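Local coordinates for extracellular solute-binding protein family 1 (Alicyclobacillus acidocaldarius subsp. acidocaldarius, PDB 4OVJ) that probably binds a solute, likely a sugar, outside the cell and hands it to an ABC transporter, as other family 1 extracellular solute-binding proteins do, at residues Asn180-Trp185 against Asp255-Trp260; Gln186-Trp191 against Glu211-Ser216; Gln382-Met387 against Glu403-Glu408. One frame throughout, in Å; residues are numbered along the deposited sequence.

In the fold
The three contacts run outward through one lobe of a two-lobed solute-binding protein, from sheet to helical surface. Contact 1 sets the loop before helix 185-194 against strand 256-260, a partner of strand 128-144. Contact 2, about 14 Å away between centres, packs helix 185-194 on helix 211-226; its segments lie between those of contact 1 in the chain. Contact 3 follows later, pairing helices 377-392 and 398-414, its centre about 12 Å from that of contact 2 and 19 Å from that of contact 1. A probable hydrogen bond from Thr187 OG1 to Asp182 O joins the first two, while Leu214, Phe384 and Trp185 carry the packing onward, so the C-terminal helices are built into this lobe.

Contact 1: residues Asn180-Trp185 against Asp255-Trp260; sequences NDDESW and DAELTW. With SO4 (sulfate ion), chain B.
Two direct hydrogen bonds fasten Asn180-Trp185 to the strand Asp255-Trp260. Asn180 N donates to Ala256 O at 2.9 Å, and Leu258 N donates to Asp182 OD2 at 2.8 Å in an almost straight bond (177°). In the second, the N-H approaches from above the carboxylate plane, 67° out of it. Asp182 suits the place because its CG, opposite its own carbonyl carbon (chi1 -72°), carries the acid down to the strand from the centre of an inverse gamma turn.

Water bridges Asn180, Asp182 and Glu257. One molecule accepts from Asn180 ND2 and lies within hydrogen-bonding distance of both Asp182 OD1 and Glu257 OE2; a second joins the same two acids. These carboxylates, with OD1 and OE2 4.4 Å apart, probably repel each other, a cost that the waters, and Thr242 bonding Glu257 OE2, would help to offset. Asn180 has further partners in Ser254 and Asp247.

Strand 256-260 pairs antiparallel with strand 128-144, so the loop lies along its other edge, in a sheet of the periplasmic-binding-protein fold. Leu258 CB packs beside the carboxylate, 3.9 Å from Asp182 CB.

A sulfate, probably from the crystallisation liquor, bridges the far ends. Trp260 NE1 points in the ring plane at its O2 (2.9 Å), Tyr139 adds a bond, and Ser184 OG, at the N-cap of helix 185-194, lies 2.9 Å from O4.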
loop_
_atom_site.group_PDB
_atom_site.type_symbol
_atom_site.label_atom_id
_atom_site.label_comp_id
_atom_site.label_asym_id
_atom_site.label_seq_id
_atom_site.Cartn_x
_atom_site.Cartn_y
_atom_site.Cartn_z
ATOM N N ASN A 180 13.342 -1.558 -14.611
ATOM C CA ASN A 180 12.934 -0.181 -14.854
ATOM C C ASN A 180 13.717 0.753 -13.939
ATOM O O ASN A 180 14.250 0.336 -12.908
ATOM C CB ASN A 180 11.452 -0.015 -14.562
ATOM C CG ASN A 180 10.548 -0.695 -15.571
ATOM O OD1 ASN A 180 10.968 -1.473 -16.445
ATOM N ND2 ASN A 180 9.268 -0.419 -15.432
ATOM N N ASP A 181 13.766 2.029 -14.298
ATOM C CA ASP A 181 14.347 3.036 -13.424
ATOM C C ASP A 181 13.227 3.430 -12.468
ATOM O O ASP A 181 12.384 4.264 -12.793
ATOM C CB ASP A 181 14.859 4.218 -14.248
ATOM C CG ASP A 181 15.565 5.263 -13.409
ATOM O OD1 ASP A 181 15.381 5.246 -12.161
ATOM O OD2 ASP A 181 16.295 6.108 -14.004
ATOM N N ASP A 182 13.220 2.800 -11.291
ATOM C CA ASP A 182 12.073 2.842 -10.387
ATOM C C ASP A 182 12.222 3.931 -9.332
ATOM O O ASP A 182 12.108 3.694 -8.124
ATOM C CB ASP A 182 11.855 1.458 -9.776
ATOM C CG ASP A 182 11.317 0.480 -10.783
ATOM O OD1 ASP A 182 10.351 0.843 -11.476
ATOM O OD2 ASP A 182 11.844 -0.653 -10.900
ATOM N N GLU A 183 12.476 5.134 -9.819
ATOM C CA GLU A 183 12.550 6.309 -8.974
ATOM C C GLU A 183 11.213 7.035 -8.939
ATOM O O GLU A 183 10.661 7.423 -9.966
ATOM C CB GLU A 183 13.628 7.259 -9.449
ATOM C CG GLU A 183 15.038 6.729 -9.231
ATOM C CD GLU A 183 16.072 7.587 -9.933
ATOM O OE1 GLU A 183 16.340 7.333 -11.131
ATOM O OE2 GLU A 183 16.614 8.514 -9.288
ATOM N N SER A 184 10.738 7.240 -7.730
ATOM C CA SER A 184 9.502 7.949 -7.467
ATOM C C SER A 184 9.577 8.420 -6.036
ATOM O O SER A 184 10.401 7.936 -5.244
ATOM C CB SER A 184 8.290 7.030 -7.637
ATOM O OG SER A 184 8.236 6.037 -6.613
ATOM N N TRP A 185 8.696 9.337 -5.695
ATOM C CA TRP A 185 8.638 9.860 -4.335
ATOM C C TRP A 185 8.440 8.736 -3.325
ATOM O O TRP A 185 9.108 8.709 -2.283
ATOM C CB TRP A 185 7.508 10.860 -4.276
ATOM C CG TRP A 185 7.267 11.627 -3.019
ATOM C CD1 TRP A 185 6.064 11.789 -2.417
ATOM C CD2 TRP A 185 8.197 12.425 -2.271
ATOM N NE1 TRP A 185 6.180 12.605 -1.333
ATOM C CE2 TRP A 185 7.475 13.020 -1.216
ATOM C CE3 TRP A 185 9.564 12.679 -2.374
ATOM C CZ2 TRP A 185 8.080 13.853 -0.258
ATOM C CZ3 TRP A 185 10.161 13.520 -1.446
ATOM C CH2 TRP A 185 9.418 14.098 -0.401
ATOM N N ASP A 255 13.267 -6.436 -17.594
ATOM C CA ASP A 255 13.018 -7.726 -16.965
ATOM C C ASP A 255 12.582 -7.667 -15.508
ATOM O O ASP A 255 12.388 -8.708 -14.893
ATOM C CB ASP A 255 14.241 -8.642 -17.164
ATOM C CG ASP A 255 14.383 -9.099 -18.625
ATOM O OD1 ASP A 255 13.379 -9.020 -19.368
ATOM O OD2 ASP A 255 15.474 -9.535 -19.039
ATOM N N ALA A 256 12.376 -6.469 -14.966
ATOM C CA ALA A 256 11.939 -6.323 -13.568
ATOM C C ALA A 256 11.433 -4.933 -13.289
ATOM O O ALA A 256 11.793 -3.982 -13.973
ATOM C CB ALA A 256 13.076 -6.635 -12.590
ATOM N N GLU A 257 10.662 -4.825 -12.218
ATOM C CA GLU A 257 10.135 -3.560 -11.768
ATOM C C GLU A 257 9.887 -3.629 -10.258
ATOM O O GLU A 257 9.338 -4.617 -9.761
ATOM C CB GLU A 257 8.839 -3.319 -12.542
ATOM C CG GLU A 257 8.189 -2.002 -12.311
ATOM C CD GLU A 257 7.102 -1.715 -13.339
ATOM O OE1 GLU A 257 6.728 -2.593 -14.191
ATOM O OE2 GLU A 257 6.646 -0.579 -13.297
ATOM N N LEU A 258 10.344 -2.602 -9.546
ATOM C CA LEU A 258 10.083 -2.406 -8.129
ATOM C C LEU A 258 8.816 -1.577 -8.052
ATOM O O LEU A 258 8.816 -0.408 -8.450
ATOM C CB LEU A 258 11.242 -1.644 -7.474
ATOM C CG LEU A 258 10.977 -1.093 -6.068
ATOM C CD1 LEU A 258 10.719 -2.238 -5.117
ATOM C CD2 LEU A 258 12.142 -0.229 -5.604
ATOM N N THR A 259 7.726 -2.186 -7.599
ATOM C CA THR A 259 6.445 -1.490 -7.569
ATOM C C THR A 259 5.533 -2.153 -6.553
ATOM O O THR A 259 5.950 -3.066 -5.834
ATOM C CB THR A 259 5.787 -1.488 -8.952
ATOM O OG1 THR A 259 4.600 -0.674 -8.923
ATOM C CG2 THR A 259 5.444 -2.903 -9.375
ATOM N N TRP A 260 4.292 -1.692 -6.478
ATOM C CA TRP A 260 3.336 -2.294 -5.564
ATOM C C TRP A 260 2.983 -3.710 -5.995
ATOM O O TRP A 260 2.761 -3.984 -7.185
ATOM C CB TRP A 260 2.089 -1.432 -5.449
ATOM C CG TRP A 260 2.447 -0.105 -4.906
ATOM C CD1 TRP A 260 2.780 1.026 -5.617
ATOM C CD2 TRP A 260 2.591 0.226 -3.526
ATOM N NE1 TRP A 260 3.109 2.049 -4.744
ATOM C CE2 TRP A 260 2.989 1.585 -3.458
ATOM C CE3 TRP A 260 2.410 -0.490 -2.336
ATOM C CZ2 TRP A 260 3.211 2.238 -2.244
ATOM C CZ3 TRP A 260 2.629 0.169 -1.121
ATOM C CH2 TRP A 260 3.024 1.518 -1.088
HETATM S S SO4 B . 4.948 4.535 -6.856
HETATM O O1 SO4 B . 5.204 5.859 -7.456
HETATM O O2 SO4 B . 4.082 4.650 -5.655
HETATM O O3 SO4 B . 4.236 3.690 -7.837
HETATM O O4 SO4 B . 6.245 3.914 -6.519
HETATM O O HOH W 1 8.684 1.776 -13.604
HETATM O O HOH W 2 7.465 0.837 -11.040
#

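Contact 2: residues Gln186-Trp191 against Glu211-Ser216; sequences QTFGYW and ESTLVS
Phe188 and Trp191 reach from helix 185-194 to Thr213, Leu214 and Ser216 on helix 211-226. This is helix-helix packing within one lobe of the solute-binding fold: the axes of the two segments approach to 10.3 Å and their directions differ by 117°, and at this crossing Phe188 and Trp191 bridge most of the distance.

The phenyl ring of Phe188 is laid across Leu214. Leu214 CD1 sits over one face in a CH-pi contact, 3.8 Å from the ring centroid and displaced toward the rim, while the ring edge at CE1 reaches Leu214 CA (3.5 Å). A flat ring suits this place, since its face takes the methyl and its edge slips against the backbone, with Thr213 O near the ring plane. Phe209 and Tyr217 add edge-to-face neighbours, and Leu214 touches Phe384 and Met387 beyond.

Trp191 presents an edge instead. With CG trans to the backbone N (chi1 -177°), the indole extends to the other helix, where Thr213 CG2 meets CD1 (3.8 Å) in the ring plane. His195 stacks on the indole, and Thr213 turns its hydroxyl to Gln197. NE1 makes a weak, bent hydrogen bond to Thr213 O (3.0 Å, 121°). A phenylalanine in place of Trp191 would probably lose that N-H bond and open a gap beside Ser216, which the six-membered part of the indole now fills. Thr213 O also accepts from Ser216 OG at 3.0 Å, the hydroxyl lying above the carbonyl plane.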
loop_
_atom_site.group_PDB
_atom_site.type_symbol
_atom_site.label_atom_id
_atom_site.label_comp_id
_atom_site.label_asym_id
_atom_site.label_seq_id
_atom_site.Cartn_x
_atom_site.Cartn_y
_atom_site.Cartn_z
ATOM N N GLN A 186 7.561 7.782 -3.628
ATOM C CA GLN A 186 7.318 6.728 -2.658
ATOM C C GLN A 186 8.437 5.675 -2.617
ATOM O O GLN A 186 8.723 5.135 -1.544
ATOM C CB GLN A 186 5.922 6.118 -2.836
ATOM C CG GLN A 186 4.773 7.107 -2.580
ATOM C CD GLN A 186 4.775 7.715 -1.182
ATOM O OE1 GLN A 186 5.252 7.110 -0.224
ATOM N NE2 GLN A 186 4.237 8.924 -1.060
ATOM N N THR A 187 9.122 5.380 -3.724
ATOM C CA THR A 187 10.289 4.492 -3.572
ATOM C C THR A 187 11.427 5.212 -2.850
ATOM O O THR A 187 12.195 4.584 -2.125
ATOM C CB THR A 187 10.825 3.860 -4.865
ATOM O OG1 THR A 187 11.352 4.860 -5.741
ATOM C CG2 THR A 187 9.760 3.039 -5.557
ATOM N N PHE A 188 11.545 6.524 -3.047
ATOM C CA PHE A 188 12.466 7.279 -2.229
ATOM C C PHE A 188 12.076 7.201 -0.734
ATOM O O PHE A 188 12.940 7.104 0.136
ATOM C CB PHE A 188 12.608 8.739 -2.666
ATOM C CG PHE A 188 13.527 9.500 -1.772
ATOM C CD1 PHE A 188 14.848 9.109 -1.638
ATOM C CD2 PHE A 188 13.058 10.542 -0.992
ATOM C CE1 PHE A 188 15.689 9.739 -0.747
ATOM C CE2 PHE A 188 13.905 11.190 -0.112
ATOM C CZ PHE A 188 15.221 10.791 0.014
ATOM N N GLY A 189 10.777 7.225 -0.441
ATOM C CA GLY A 189 10.304 7.061 0.925
ATOM C C GLY A 189 10.840 5.803 1.593
ATOM O O GLY A 189 11.239 5.826 2.746
ATOM N N TYR A 190 10.858 4.718 0.835
ATOM C CA TYR A 190 11.420 3.441 1.266
ATOM C C TYR A 190 12.913 3.568 1.594
ATOM O O TYR A 190 13.349 3.191 2.675
ATOM C CB TYR A 190 11.157 2.393 0.181
ATOM C CG TYR A 190 11.748 1.035 0.431
ATOM C CD1 TYR A 190 11.136 0.126 1.283
ATOM C CD2 TYR A 190 12.923 0.652 -0.203
ATOM C CE1 TYR A 190 11.698 -1.124 1.501
ATOM C CE2 TYR A 190 13.486 -0.588 0.013
ATOM C CZ TYR A 190 12.865 -1.473 0.855
ATOM O OH TYR A 190 13.425 -2.698 1.073
ATOM N N TRP A 191 13.676 4.159 0.686
ATOM C CA TRP A 191 15.094 4.462 0.898
ATOM C C TRP A 191 15.334 5.345 2.114
ATOM O O TRP A 191 16.212 5.063 2.926
ATOM C CB TRP A 191 15.649 5.132 -0.369
ATOM C CG TRP A 191 17.115 5.464 -0.360
ATOM C CD1 TRP A 191 17.698 6.560 0.183
ATOM C CD2 TRP A 191 18.167 4.712 -0.975
ATOM N NE1 TRP A 191 19.053 6.538 -0.041
ATOM C CE2 TRP A 191 19.366 5.417 -0.757
ATOM C CE3 TRP A 191 18.204 3.525 -1.718
ATOM C CZ2 TRP A 191 20.599 4.967 -1.238
ATOM C CZ3 TRP A 191 19.442 3.068 -2.191
ATOM C CH2 TRP A 191 20.612 3.787 -1.942
ATOM N N GLU A 211 19.846 15.968 2.595
ATOM C CA GLU A 211 20.305 15.997 1.214
ATOM C C GLU A 211 21.127 14.765 0.853
ATOM O O GLU A 211 20.957 14.205 -0.230
ATOM C CB GLU A 211 21.107 17.264 0.957
ATOM C CG GLU A 211 21.429 17.504 -0.497
ATOM C CD GLU A 211 22.162 18.807 -0.685
ATOM O OE1 GLU A 211 21.591 19.860 -0.325
ATOM O OE2 GLU A 211 23.304 18.779 -1.173
ATOM N N SER A 212 22.000 14.362 1.763
ATOM C CA SER A 212 22.855 13.205 1.574
ATOM C C SER A 212 22.058 11.947 1.233
ATOM O O SER A 212 22.409 11.185 0.336
ATOM C CB SER A 212 23.642 12.971 2.855
ATOM O OG SER A 212 24.662 12.045 2.627
ATOM N N THR A 213 20.975 11.738 1.965
ATOM C CA THR A 213 20.111 10.574 1.758
ATOM C C THR A 213 19.488 10.571 0.360
ATOM O O THR A 213 19.436 9.538 -0.314
ATOM C CB THR A 213 19.012 10.582 2.808
ATOM O OG1 THR A 213 19.629 10.534 4.099
ATOM C CG2 THR A 213 18.052 9.407 2.616
ATOM N N LEU A 214 19.034 11.735 -0.086
ATOM C CA LEU A 214 18.452 11.839 -1.419
ATOM C C LEU A 214 19.518 11.704 -2.504
ATOM O O LEU A 214 19.311 11.016 -3.486
ATOM C CB LEU A 214 17.680 13.139 -1.587
ATOM C CG LEU A 214 17.066 13.429 -2.956
ATOM C CD1 LEU A 214 16.218 12.262 -3.423
ATOM C CD2 LEU A 214 16.239 14.703 -2.845
ATOM N N VAL A 215 20.670 12.337 -2.313
ATOM C CA VAL A 215 21.740 12.234 -3.305
ATOM C C VAL A 215 22.238 10.791 -3.455
ATOM O O VAL A 215 22.516 10.349 -4.570
ATOM C CB VAL A 215 22.906 13.198 -2.996
ATOM C CG1 VAL A 215 24.083 12.943 -3.929
ATOM C CG2 VAL A 215 22.432 14.630 -3.161
ATOM N N SER A 216 22.325 10.047 -2.357
ATOM C CA SER A 216 22.791 8.656 -2.456
ATOM C C SER A 216 21.787 7.802 -3.250
ATOM O O SER A 216 22.173 6.938 -4.045
ATOM C CB SER A 216 23.112 8.059 -1.082
ATOM O OG SER A 216 21.951 7.914 -0.289
#

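Contact 3: residues Gln382-Met387 against Glu403-Glu408; sequences QDFANM and EQFMQE
Helices Gln382-Met387 and Glu403-Glu408 run nearly antiparallel, 167° between their directions, with their axes 10.0 Å apart at the closest. The backbones come nearest at Met387 and Phe405, whose CA atoms are 6.6 Å apart.

Phe405 contributes the largest buried share. Its chi1 of 164° swings the ring away from its own backbone N and over to the opposite helix, where CE1 rests 3.5 Å from Phe384 N. Phe384 answers with an edge-to-face stack: its CD1 lies 3.7 Å above one face of Phe405, toward the rim, and the planes stand 78° apart. Phe384 CB adds apolar contact with Phe405 CE1. Phe405 suits its place by offering a flat face to the edge of Phe384, and Trp185 meets both rings as well.

Met387, deposited as selenomethionine, bends at chi2 and chi3, bringing CE to within 3.8 Å of Phe405 CB. A flexible, unbranched chain is well able to follow the foot of a ring in this way.

At the more exposed rim of the contact, Asp383 OD2 and Glu408 OE1 lie 3.3 Å apart without a hydrogen bond between them, and their like charges probably repel.

The pair forms an antiparallel helical hairpin at the C-terminal end of the chain, from which Phe384 and Met387 pack on Leu214 of helix 211-226 in the same lobe.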
loop_
_atom_site.group_PDB
_atom_site.type_symbol
_atom_site.label_atom_id
_atom_site.label_comp_id
_atom_site.label_asym_id
_atom_site.label_seq_id
_atom_site.Cartn_x
_atom_site.Cartn_y
_atom_site.Cartn_z
ATOM N N GLN A 382 4.722 15.418 -7.249
ATOM C CA GLN A 382 4.886 15.821 -8.641
ATOM C C GLN A 382 6.205 16.561 -8.841
ATOM O O GLN A 382 6.905 16.296 -9.818
ATOM C CB GLN A 382 3.689 16.650 -9.145
ATOM C CG GLN A 382 3.725 16.935 -10.641
ATOM C CD GLN A 382 3.756 15.665 -11.489
ATOM O OE1 GLN A 382 2.813 14.882 -11.473
ATOM N NE2 GLN A 382 4.843 15.459 -12.233
ATOM N N ASP A 383 6.546 17.476 -7.927
ATOM C CA ASP A 383 7.831 18.186 -7.991
ATOM C C ASP A 383 9.005 17.206 -7.930
ATOM O O ASP A 383 10.006 17.387 -8.619
ATOM C CB ASP A 383 7.983 19.225 -6.869
ATOM C CG ASP A 383 6.967 20.356 -6.957
ATOM O OD1 ASP A 383 6.451 20.627 -8.069
ATOM O OD2 ASP A 383 6.690 20.989 -5.904
ATOM N N PHE A 384 8.884 16.169 -7.102
ATOM C CA PHE A 384 9.940 15.170 -7.009
ATOM C C PHE A 384 10.118 14.455 -8.336
ATOM O O PHE A 384 11.239 14.326 -8.846
ATOM C CB PHE A 384 9.635 14.179 -5.899
ATOM C CG PHE A 384 10.766 13.235 -5.601
ATOM C CD1 PHE A 384 11.810 13.629 -4.789
ATOM C CD2 PHE A 384 10.787 11.960 -6.147
ATOM C CE1 PHE A 384 12.851 12.765 -4.494
ATOM C CE2 PHE A 384 11.823 11.089 -5.863
ATOM C CZ PHE A 384 12.855 11.487 -5.039
ATOM N N ALA A 385 9.010 14.005 -8.903
ATOM C CA ALA A 385 9.041 13.323 -10.199
ATOM C C ALA A 385 9.686 14.216 -11.271
ATOM O O ALA A 385 10.488 13.760 -12.074
ATOM C CB ALA A 385 7.639 12.919 -10.607
ATOM N N ASN A 386 9.365 15.500 -11.251
ATOM C CA ASN A 386 9.931 16.426 -12.232
ATOM C C ASN A 386 11.442 16.589 -12.030
ATOM O O ASN A 386 12.211 16.648 -12.998
ATOM C CB ASN A 386 9.217 17.775 -12.156
ATOM C CG ASN A 386 7.774 17.707 -12.643
ATOM O OD1 ASN A 386 7.350 16.733 -13.253
ATOM N ND2 ASN A 386 7.016 18.752 -12.374
HETATM N N MSE A 387 11.875 16.630 -10.769
HETATM C CA MSE A 387 13.305 16.716 -10.464
HETATM C C MSE A 387 14.000 15.451 -10.898
HETATM O O MSE A 387 15.084 15.502 -11.482
HETATM C CB MSE A 387 13.523 16.992 -8.987
HETATM C CG MSE A 387 14.999 17.143 -8.661
HETATM SE SE MSE A 387 15.784 15.389 -8.173
HETATM C CE MSE A 387 14.852 15.187 -6.488
ATOM N N GLU A 403 19.115 19.586 -3.929
ATOM C CA GLU A 403 19.075 20.898 -3.271
ATOM C C GLU A 403 17.881 21.728 -3.687
ATOM O O GLU A 403 17.190 22.304 -2.848
ATOM C CB GLU A 403 20.353 21.689 -3.541
ATOM C CG GLU A 403 21.395 21.402 -2.494
ATOM C CD GLU A 403 22.323 22.565 -2.200
ATOM O OE1 GLU A 403 22.558 23.393 -3.105
ATOM O OE2 GLU A 403 22.822 22.632 -1.051
ATOM N N GLN A 404 17.641 21.770 -4.991
ATOM C CA GLN A 404 16.554 22.548 -5.562
ATOM C C GLN A 404 15.199 22.016 -5.105
ATOM O O GLN A 404 14.347 22.778 -4.638
ATOM C CB GLN A 404 16.656 22.519 -7.094
ATOM C CG GLN A 404 15.674 23.424 -7.815
ATOM C CD GLN A 404 16.060 23.667 -9.268
ATOM O OE1 GLN A 404 15.708 22.888 -10.152
ATOM N NE2 GLN A 404 16.778 24.760 -9.523
ATOM N N PHE A 405 15.014 20.705 -5.215
ATOM C CA PHE A 405 13.759 20.082 -4.806
ATOM C C PHE A 405 13.449 20.315 -3.327
ATOM O O PHE A 405 12.311 20.604 -2.974
ATOM C CB PHE A 405 13.734 18.572 -5.094
ATOM C CG PHE A 405 12.641 17.858 -4.353
ATOM C CD1 PHE A 405 11.332 17.927 -4.803
ATOM C CD2 PHE A 405 12.906 17.177 -3.171
ATOM C CE1 PHE A 405 10.306 17.313 -4.110
ATOM C CE2 PHE A 405 11.882 16.561 -2.472
ATOM C CZ PHE A 405 10.581 16.628 -2.944
HETATM N N MSE A 406 14.462 20.164 -2.478
HETATM C CA MSE A 406 14.283 20.249 -1.025
HETATM C C MSE A 406 13.974 21.651 -0.595
HETATM O O MSE A 406 13.115 21.853 0.267
HETATM C CB MSE A 406 15.529 19.754 -0.311
HETATM C CG MSE A 406 15.604 18.241 -0.411
HETATM SE SE MSE A 406 17.226 17.584 0.461
HETATM C CE MSE A 406 16.593 17.881 2.308
ATOM N N GLN A 407 14.652 22.634 -1.184
ATOM C CA GLN A 407 14.384 24.037 -0.859
ATOM C C GLN A 407 12.934 24.368 -1.218
ATOM O O GLN A 407 12.206 24.965 -0.424
ATOM C CB GLN A 407 15.340 24.959 -1.622
ATOM C CG GLN A 407 15.221 26.429 -1.251
ATOM C CD GLN A 407 15.959 27.340 -2.219
ATOM O OE1 GLN A 407 16.254 26.964 -3.362
ATOM N NE2 GLN A 407 16.247 28.557 -1.770
ATOM N N GLU A 408 12.523 23.948 -2.410
ATOM C CA GLU A 408 11.167 24.176 -2.903
ATOM C C GLU A 408 10.105 23.556 -1.998
ATOM O O GLU A 408 9.153 24.234 -1.598
ATOM C CB GLU A 408 11.040 23.634 -4.329
ATOM C CG GLU A 408 9.633 23.652 -4.908
ATOM C CD GLU A 408 9.597 23.465 -6.424
ATOM O OE1 GLU A 408 8.484 23.517 -6.994
ATOM O OE2 GLU A 408 10.665 23.265 -7.045
#